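Local coordinates for salicylic acid-binding protein 2 (Nicotiana tabacum, PDB 1Y7I), which hydrolyses methyl salicylate to salicylic acid as part of the signalling that activates systemic acquired resistance in tobacco, at residues Phe103-Met108 against Ile205-Asp210; Lys201-Val206 against Val227-Glu232. All coordinates share one frame; numbering follows the deposited sequence.

Strand 202-207 belongs to both contacts: interaction 1 pairs its end with strand 98-104 on the inner side, interaction 2 pairs most of its length with the outermost strand 229-233. Ile205 and Val206 are common to the two. Interaction 1 is wholly buried and small, two backbone bonds and a patch of methyl and sulfur, but it runs on into the loops that carry Asp210 of the charge relay and Phe107 of the salicylate pocket. Interaction 2 is more extensive and only partly buried, with a longer run of parallel pairing and charged side chains along its outer strand. Tyr204 OH, hydrogen-bonded to Ala106 O, ties the second contact to the first.

Interaction 1 (Phe103-Met108 against Ile205-Asp210); sequences FLAAFM and IVCTED. With SAL (2-hydroxybenzoic acid), chain E.
CD2 of Leu104 forms the apolar centre, meeting both CG2 of Ile205 at 3.5 Å, tighter than usual van der Waals contact, and SG of Cys207 at 3.4 Å. The sulfur stands beside its own backbone N (chi1 -67°), a rotation that turns it to Leu104; CB of Ala105 packs on it from further along at 3.9 Å. Beneath this patch the backbones pair in parallel, Ile205 N giving a bond to Phe103 O at 2.8 Å and Ala105 N one to Ile205 O at 3.1 Å. These are neighbouring strands in the central sheet of the alpha/beta-hydrolase fold, and both run out here into loops of the active site. After strand 202-207 a type I beta turn from Cys207 to Asp210 swings the acid of the charge relay back toward Ala105, whose CB lies 3.5 Å from Asp210 OD2. That oxygen accepts from His238 ND1, while OD1 takes the backbone N of Ile213, so both carboxylate oxygens are held. On the other loop, the Phe107 ring meets the bound salicylate through its edge, with CE1 3.4 Å from the ligand's phenolic O2; the ligand is also hydrogen-bonded to His238 NE2 and Ala13 N.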
ATOM      1  N   PHE B 103      -2.323  -3.418  22.865  1.00 12.53           N
ATOM      2  CA  PHE B 103      -0.957  -3.223  22.392  1.00 15.28           C
ATOM      3  C   PHE B 103      -0.393  -4.490  21.785  1.00 13.53           C
ATOM      4  O   PHE B 103      -0.075  -5.435  22.502  1.00 14.64           O
ATOM      5  CB  PHE B 103      -0.061  -2.748  23.541  1.00 13.90           C
ATOM      6  CG  PHE B 103      -0.503  -1.446  24.140  1.00 16.99           C
ATOM      7  CD1 PHE B 103      -1.560  -1.406  25.052  1.00 14.67           C
ATOM      8  CD2 PHE B 103       0.109  -0.251  23.757  1.00 15.10           C
ATOM      9  CE1 PHE B 103      -2.004  -0.195  25.572  1.00 17.06           C
ATOM     10  CE2 PHE B 103      -0.324   0.958  24.268  1.00 15.95           C
ATOM     11  CZ  PHE B 103      -1.383   0.992  25.179  1.00 17.61           C
ATOM     12  N   LEU B 104      -0.272  -4.507  20.463  1.00 14.53           N
ATOM     13  CA  LEU B 104       0.254  -5.670  19.746  1.00 15.54           C
ATOM     14  C   LEU B 104       1.752  -5.513  19.558  1.00 16.02           C
ATOM     15  O   LEU B 104       2.180  -4.667  18.781  1.00 14.65           O
ATOM     16  CB  LEU B 104      -0.380  -5.780  18.362  1.00 15.24           C
ATOM     17  CG  LEU B 104      -0.953  -7.117  17.880  1.00 18.49           C
ATOM     18  CD1 LEU B 104      -1.100  -6.999  16.376  1.00 16.33           C
ATOM     19  CD2 LEU B 104      -0.077  -8.305  18.244  1.00 12.67           C
ATOM     20  N   ALA B 105       2.540  -6.336  20.249  1.00 16.13           N
ATOM     21  CA  ALA B 105       3.995  -6.267  20.145  1.00 18.61           C
ATOM     22  C   ALA B 105       4.358  -4.799  20.007  1.00 18.35           C
ATOM     23  O   ALA B 105       5.086  -4.410  19.099  1.00 19.23           O
ATOM     24  CB  ALA B 105       4.465  -7.035  18.916  1.00 18.20           C
ATOM     25  N   ALA B 106       3.844  -3.980  20.911  1.00 20.29           N
ATOM     26  CA  ALA B 106       4.091  -2.561  20.813  1.00 22.29           C
ATOM     27  C   ALA B 106       4.883  -1.944  21.934  1.00 21.87           C
ATOM     28  O   ALA B 106       5.254  -2.597  22.911  1.00 21.41           O
ATOM     29  CB  ALA B 106       2.772  -1.834  20.683  1.00 24.09           C
ATOM     30  N   PHE B 107       5.165  -0.664  21.758  1.00 19.88           N
ATOM     31  CA  PHE B 107       5.843   0.072  22.786  1.00 21.05           C
ATOM     32  C   PHE B 107       4.685   0.645  23.554  1.00 22.28           C
ATOM     33  O   PHE B 107       3.901   1.444  23.040  1.00 21.90           O
ATOM     34  CB  PHE B 107       6.714   1.168  22.197  1.00 20.36           C
ATOM     35  CG  PHE B 107       7.913   0.645  21.468  1.00 19.17           C
ATOM     36  CD1 PHE B 107       8.032   0.813  20.096  1.00 17.79           C
ATOM     37  CD2 PHE B 107       8.926  -0.021  22.153  1.00 16.79           C
ATOM     38  CE1 PHE B 107       9.143   0.328  19.413  1.00 18.96           C
ATOM     39  CE2 PHE B 107      10.043  -0.510  21.472  1.00 20.58           C
ATOM     40  CZ  PHE B 107      10.147  -0.332  20.099  1.00 17.19           C
HETATM   41  N   MSE B 108       4.555   0.182  24.784  1.00 24.66           N
HETATM   42  CA  MSE B 108       3.476   0.624  25.633  1.00 28.21           C
HETATM   43  C   MSE B 108       4.013   1.564  26.690  1.00 28.03           C
HETATM   44  O   MSE B 108       4.729   1.152  27.599  1.00 28.08           O
HETATM   45  CB  MSE B 108       2.813  -0.582  26.288  1.00 31.35           C
HETATM   46  CG  MSE B 108       1.760  -0.239  27.310  1.00 35.15           C
HETATM   47 SE   MSE B 108       1.068  -1.860  27.985  1.00 45.38          SE
HETATM   48  CE  MSE B 108       2.690  -2.571  28.744  1.00 39.87           C
ATOM     49  N   ILE B 205      -0.752  -7.951  23.567  1.00 17.23           N
ATOM     50  CA  ILE B 205      -0.698  -9.192  22.801  1.00 17.21           C
ATOM     51  C   ILE B 205       0.752  -9.481  22.424  1.00 16.96           C
ATOM     52  O   ILE B 205       1.328  -8.825  21.554  1.00 15.59           O
ATOM     53  CB  ILE B 205      -1.556  -9.109  21.518  1.00 15.16           C
ATOM     54  CG1 ILE B 205      -3.022  -8.856  21.900  1.00 12.93           C
ATOM     55  CG2 ILE B 205      -1.411 -10.400  20.708  1.00 16.17           C
ATOM     56  CD1 ILE B 205      -3.993  -8.811  20.732  1.00 11.45           C
ATOM     57  N   VAL B 206       1.333 -10.470  23.095  1.00 16.67           N
ATOM     58  CA  VAL B 206       2.718 -10.852  22.867  1.00 17.94           C
ATOM     59  C   VAL B 206       2.906 -11.708  21.619  1.00 19.67           C
ATOM     60  O   VAL B 206       2.204 -12.697  21.417  1.00 20.67           O
ATOM     61  CB  VAL B 206       3.287 -11.634  24.083  1.00 19.11           C
ATOM     62  CG1 VAL B 206       4.694 -12.149  23.773  1.00 21.22           C
ATOM     63  CG2 VAL B 206       3.311 -10.747  25.310  1.00 16.77           C
ATOM     64  N   CYS B 207       3.846 -11.309  20.772  1.00 18.57           N
ATOM     65  CA  CYS B 207       4.157 -12.075  19.571  1.00 19.73           C
ATOM     66  C   CYS B 207       5.482 -12.743  19.919  1.00 20.73           C
ATOM     67  O   CYS B 207       6.543 -12.115  19.866  1.00 19.91           O
ATOM     68  CB  CYS B 207       4.271 -11.142  18.366  1.00 17.56           C
ATOM     69  SG  CYS B 207       2.665 -10.371  17.920  1.00 21.63           S
ATOM     70  N   THR B 208       5.390 -14.017  20.301  1.00 23.12           N
ATOM     71  CA  THR B 208       6.533 -14.817  20.749  1.00 24.28           C
ATOM     72  C   THR B 208       7.788 -14.851  19.889  1.00 24.43           C
ATOM     73  O   THR B 208       8.899 -14.791  20.417  1.00 26.77           O
ATOM     74  CB  THR B 208       6.131 -16.288  21.003  1.00 23.84           C
ATOM     75  OG1 THR B 208       5.816 -16.930  19.761  1.00 27.18           O
ATOM     76  CG2 THR B 208       4.929 -16.368  21.928  1.00 27.13           C
ATOM     77  N   GLU B 209       7.619 -14.956  18.577  1.00 23.70           N
ATOM     78  CA  GLU B 209       8.762 -15.044  17.676  1.00 24.82           C
ATOM     79  C   GLU B 209       9.207 -13.713  17.082  1.00 24.61           C
ATOM     80  O   GLU B 209       9.798 -13.670  16.001  1.00 24.54           O
ATOM     81  CB  GLU B 209       8.450 -16.025  16.542  1.00 24.45           C
ATOM     82  CG  GLU B 209       7.943 -17.368  17.017  1.00 24.87           C
ATOM     83  CD  GLU B 209       8.728 -17.893  18.204  1.00 25.48           C
ATOM     84  OE1 GLU B 209       9.975 -17.925  18.129  1.00 24.79           O
ATOM     85  OE2 GLU B 209       8.094 -18.269  19.215  1.00 26.15           O
ATOM     86  N   ASP B 210       8.928 -12.627  17.795  1.00 24.98           N
ATOM     87  CA  ASP B 210       9.289 -11.287  17.340  1.00 23.75           C
ATOM     88  C   ASP B 210      10.801 -11.049  17.451  1.00 24.76           C
ATOM     89  O   ASP B 210      11.393 -11.271  18.505  1.00 24.70           O
ATOM     90  CB  ASP B 210       8.541 -10.244  18.181  1.00 22.59           C
ATOM     91  CG  ASP B 210       8.546  -8.867  17.552  1.00 22.31           C
ATOM     92  OD1 ASP B 210       9.550  -8.513  16.901  1.00 21.87           O
ATOM     93  OD2 ASP B 210       7.547  -8.132  17.720  1.00 19.01           O
TER
HETATM   94  C1' SAL E 503       8.009  -0.798  14.607  1.00 28.60           C
HETATM   95  O1' SAL E 503       7.494  -1.803  13.941  1.00 30.20           O
HETATM   96  O2' SAL E 503       7.369   0.248  14.747  1.00 27.70           O
HETATM   97  C1  SAL E 503       9.364  -0.988  15.158  1.00 28.00           C
HETATM   98  C2  SAL E 503       9.996   0.071  15.898  1.00 27.66           C
HETATM   99  C3  SAL E 503      11.289  -0.119  16.424  1.00 26.37           C
HETATM  100  C4  SAL E 503      11.959  -1.342  16.238  1.00 25.09           C
HETATM  101  C5  SAL E 503      11.353  -2.393  15.518  1.00 27.26           C
HETATM  102  C6  SAL E 503      10.077  -2.218  14.991  1.00 25.52           C
HETATM  103  O2  SAL E 503       9.409   1.282  16.113  1.00 29.61           O

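Interaction 2 (Lys201-Val206 against Val227-Glu232); sequences KRVYIV and VTEAIE
Strands 202-206 and 229-232 run parallel, their axes 4.4 Å apart at closest approach and inclined by 22°, with Val203 opposite Glu229 and Val206 opposite Glu232. Tyr204 is bonded through both its backbone groups: its N gives to Glu229 O, and its O accepts from Ile231 N at 2.7 Å. Val206 N then reaches Ile231 O at 2.8 Å. CA-H groups of Val203 and Ile205 also lean on carbonyl oxygens of the outer strand.

On the face of Val203, Ile205, Glu229 and Ile231, CG1 of Val203 touches CG1 of Ile231 at 3.8 Å, and CG1 of Ile205 runs alongside Ile231, 4.0 Å from its CB. Helix 245-262 covers this face, and its Lys258 takes up Glu229 OE2 in a salt bridge. On the other face, Val206 and Glu232 lie side by side, CB of the valine 3.8 Å from CG of the glutamate; CG anti to the backbone N (chi1 -153°) carries the extended acid past the valine to Lys234. The Tyr204 ring leads away, and its OH is hydrogen-bonded to Ala106 O. Helix 215-224 packs against Tyr204 and Val206, completing a right-handed beta-alpha-beta crossover.

At the start of the pair, Lys201 crosses Thr228 at about a right angle, CG 3.8 Å from the threonine CG2. A water links Thr228 OG1, 2.8 Å away, to Arg202 N and also sits over one face of the Arg202 guanidinium. The outermost strand is thus held by backbone bonds and aliphatic contacts. Pairing with Lys258 probably favours the ionised form of Glu229, whereas at Glu232 nearby Lys234 and the close Glu215 carboxylate probably pull in opposite directions.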
ATOM      1  N   LYS B 201      -8.389   0.572  30.078  1.00 20.66           N
ATOM      2  CA  LYS B 201      -8.016  -0.831  30.204  1.00 20.88           C
ATOM      3  C   LYS B 201      -6.980  -1.187  29.144  1.00 20.80           C
ATOM      4  O   LYS B 201      -7.174  -0.924  27.958  1.00 18.80           O
ATOM      5  CB  LYS B 201      -9.266  -1.709  30.039  1.00 22.87           C
ATOM      6  CG  LYS B 201      -8.998  -3.208  29.971  1.00 25.88           C
ATOM      7  CD  LYS B 201     -10.260  -3.982  29.565  1.00 29.46           C
ATOM      8  CE  LYS B 201      -9.980  -5.472  29.413  1.00 30.86           C
ATOM      9  NZ  LYS B 201     -11.177  -6.241  28.960  1.00 34.44           N
ATOM     10  N   ARG B 202      -5.877  -1.785  29.582  1.00 21.42           N
ATOM     11  CA  ARG B 202      -4.805  -2.171  28.681  1.00 21.64           C
ATOM     12  C   ARG B 202      -4.652  -3.673  28.493  1.00 22.09           C
ATOM     13  O   ARG B 202      -4.546  -4.432  29.461  1.00 21.73           O
ATOM     14  CB  ARG B 202      -3.465  -1.625  29.180  1.00 24.09           C
ATOM     15  CG  ARG B 202      -3.372  -0.114  29.235  1.00 26.56           C
ATOM     16  CD  ARG B 202      -1.915   0.327  29.247  1.00 28.05           C
ATOM     17  NE  ARG B 202      -1.188  -0.074  30.449  1.00 28.17           N
ATOM     18  CZ  ARG B 202      -1.334   0.497  31.640  1.00 31.79           C
ATOM     19  NH1 ARG B 202      -0.625   0.064  32.676  1.00 31.00           N
ATOM     20  NH2 ARG B 202      -2.192   1.497  31.800  1.00 30.72           N
ATOM     21  N   VAL B 203      -4.611  -4.090  27.234  1.00 20.21           N
ATOM     22  CA  VAL B 203      -4.426  -5.489  26.900  1.00 19.43           C
ATOM     23  C   VAL B 203      -3.192  -5.584  26.003  1.00 18.27           C
ATOM     24  O   VAL B 203      -3.097  -4.881  24.997  1.00 17.81           O
ATOM     25  CB  VAL B 203      -5.644  -6.049  26.139  1.00 21.70           C
ATOM     26  CG1 VAL B 203      -5.435  -7.523  25.855  1.00 21.00           C
ATOM     27  CG2 VAL B 203      -6.918  -5.830  26.951  1.00 19.30           C
ATOM     28  N   TYR B 204      -2.250  -6.441  26.367  1.00 15.75           N
ATOM     29  CA  TYR B 204      -1.036  -6.603  25.573  1.00 18.85           C
ATOM     30  C   TYR B 204      -1.026  -7.953  24.867  1.00 16.69           C
ATOM     31  O   TYR B 204      -1.258  -8.980  25.497  1.00 14.96           O
ATOM     32  CB  TYR B 204       0.206  -6.509  26.464  1.00 18.11           C
ATOM     33  CG  TYR B 204       1.476  -6.221  25.698  1.00 19.62           C
ATOM     34  CD1 TYR B 204       2.126  -7.219  24.964  1.00 17.50           C
ATOM     35  CD2 TYR B 204       2.009  -4.932  25.680  1.00 18.57           C
ATOM     36  CE1 TYR B 204       3.280  -6.935  24.233  1.00 17.08           C
ATOM     37  CE2 TYR B 204       3.151  -4.638  24.958  1.00 18.31           C
ATOM     38  CZ  TYR B 204       3.785  -5.635  24.239  1.00 20.45           C
ATOM     39  OH  TYR B 204       4.933  -5.318  23.551  1.00 17.92           O
ATOM     40  N   ILE B 205      -0.752  -7.951  23.567  1.00 17.23           N
ATOM     41  CA  ILE B 205      -0.698  -9.192  22.801  1.00 17.21           C
ATOM     42  C   ILE B 205       0.752  -9.481  22.424  1.00 16.96           C
ATOM     43  O   ILE B 205       1.328  -8.825  21.554  1.00 15.59           O
ATOM     44  CB  ILE B 205      -1.556  -9.109  21.518  1.00 15.16           C
ATOM     45  CG1 ILE B 205      -3.022  -8.856  21.900  1.00 12.93           C
ATOM     46  CG2 ILE B 205      -1.411 -10.400  20.708  1.00 16.17           C
ATOM     47  CD1 ILE B 205      -3.993  -8.811  20.732  1.00 11.45           C
ATOM     48  N   VAL B 206       1.333 -10.470  23.095  1.00 16.67           N
ATOM     49  CA  VAL B 206       2.718 -10.852  22.867  1.00 17.94           C
ATOM     50  C   VAL B 206       2.906 -11.708  21.619  1.00 19.67           C
ATOM     51  O   VAL B 206       2.204 -12.697  21.417  1.00 20.67           O
ATOM     52  CB  VAL B 206       3.287 -11.634  24.083  1.00 19.11           C
ATOM     53  CG1 VAL B 206       4.694 -12.149  23.773  1.00 21.22           C
ATOM     54  CG2 VAL B 206       3.311 -10.747  25.310  1.00 16.77           C
ATOM     55  N   VAL B 227      -0.283  -4.408  33.048  1.00 27.27           N
ATOM     56  CA  VAL B 227      -1.380  -4.459  32.099  1.00 28.04           C
ATOM     57  C   VAL B 227      -2.611  -5.075  32.767  1.00 27.97           C
ATOM     58  O   VAL B 227      -2.524  -5.618  33.868  1.00 28.35           O
ATOM     59  CB  VAL B 227      -0.973  -5.297  30.861  1.00 28.54           C
ATOM     60  CG1 VAL B 227      -1.089  -6.787  31.169  1.00 28.44           C
ATOM     61  CG2 VAL B 227      -1.813  -4.909  29.674  1.00 32.34           C
ATOM     62  N   THR B 228      -3.761  -4.975  32.111  1.00 28.65           N
ATOM     63  CA  THR B 228      -4.982  -5.541  32.667  1.00 27.52           C
ATOM     64  C   THR B 228      -5.051  -7.014  32.289  1.00 27.60           C
ATOM     65  O   THR B 228      -5.525  -7.854  33.055  1.00 25.30           O
ATOM     66  CB  THR B 228      -6.228  -4.820  32.124  1.00 28.67           C
ATOM     67  OG1 THR B 228      -6.211  -3.451  32.549  1.00 30.21           O
ATOM     68  CG2 THR B 228      -7.500  -5.490  32.628  1.00 28.32           C
ATOM     69  N   GLU B 229      -4.550  -7.313  31.096  1.00 27.63           N
ATOM     70  CA  GLU B 229      -4.544  -8.670  30.574  1.00 26.76           C
ATOM     71  C   GLU B 229      -3.450  -8.838  29.524  1.00 25.58           C
ATOM     72  O   GLU B 229      -3.239  -7.965  28.685  1.00 24.60           O
ATOM     73  CB  GLU B 229      -5.906  -8.987  29.955  1.00 29.97           C
ATOM     74  CG  GLU B 229      -5.938 -10.263  29.139  1.00 35.76           C
ATOM     75  CD  GLU B 229      -7.330 -10.586  28.645  1.00 40.25           C
ATOM     76  OE1 GLU B 229      -8.018  -9.661  28.159  1.00 42.38           O
ATOM     77  OE2 GLU B 229      -7.731 -11.767  28.741  1.00 42.75           O
ATOM     78  N   ALA B 230      -2.756  -9.967  29.583  1.00 24.75           N
ATOM     79  CA  ALA B 230      -1.696 -10.256  28.632  1.00 24.32           C
ATOM     80  C   ALA B 230      -2.107 -11.476  27.816  1.00 25.34           C
ATOM     81  O   ALA B 230      -2.410 -12.533  28.373  1.00 24.42           O
ATOM     82  CB  ALA B 230      -0.386 -10.522  29.361  1.00 22.58           C
ATOM     83  N   ILE B 231      -2.130 -11.308  26.495  1.00 25.54           N
ATOM     84  CA  ILE B 231      -2.494 -12.363  25.560  1.00 27.94           C
ATOM     85  C   ILE B 231      -1.224 -12.749  24.821  1.00 28.13           C
ATOM     86  O   ILE B 231      -0.273 -11.972  24.764  1.00 27.02           O
ATOM     87  CB  ILE B 231      -3.512 -11.865  24.508  1.00 30.07           C
ATOM     88  CG1 ILE B 231      -4.721 -11.226  25.192  1.00 31.56           C
ATOM     89  CG2 ILE B 231      -3.919 -13.012  23.599  1.00 32.64           C
ATOM     90  CD1 ILE B 231      -5.525 -12.177  26.054  1.00 36.78           C
ATOM     91  N   GLU B 232      -1.206 -13.940  24.240  1.00 28.19           N
ATOM     92  CA  GLU B 232      -0.027 -14.365  23.513  1.00 28.81           C
ATOM     93  C   GLU B 232      -0.390 -15.060  22.205  1.00 26.61           C
ATOM     94  O   GLU B 232      -1.355 -15.818  22.141  1.00 27.50           O
ATOM     95  CB  GLU B 232       0.797 -15.303  24.394  1.00 31.44           C
ATOM     96  CG  GLU B 232       2.274 -15.321  24.079  1.00 36.04           C
ATOM     97  CD  GLU B 232       3.062 -16.182  25.048  1.00 38.49           C
ATOM     98  OE1 GLU B 232       2.821 -17.407  25.084  1.00 39.25           O
ATOM     99  OE2 GLU B 232       3.923 -15.632  25.773  1.00 40.54           O
TER
HETATM  100  O   HOH W   1      -4.216  -1.435  32.408  1.00 43.00           O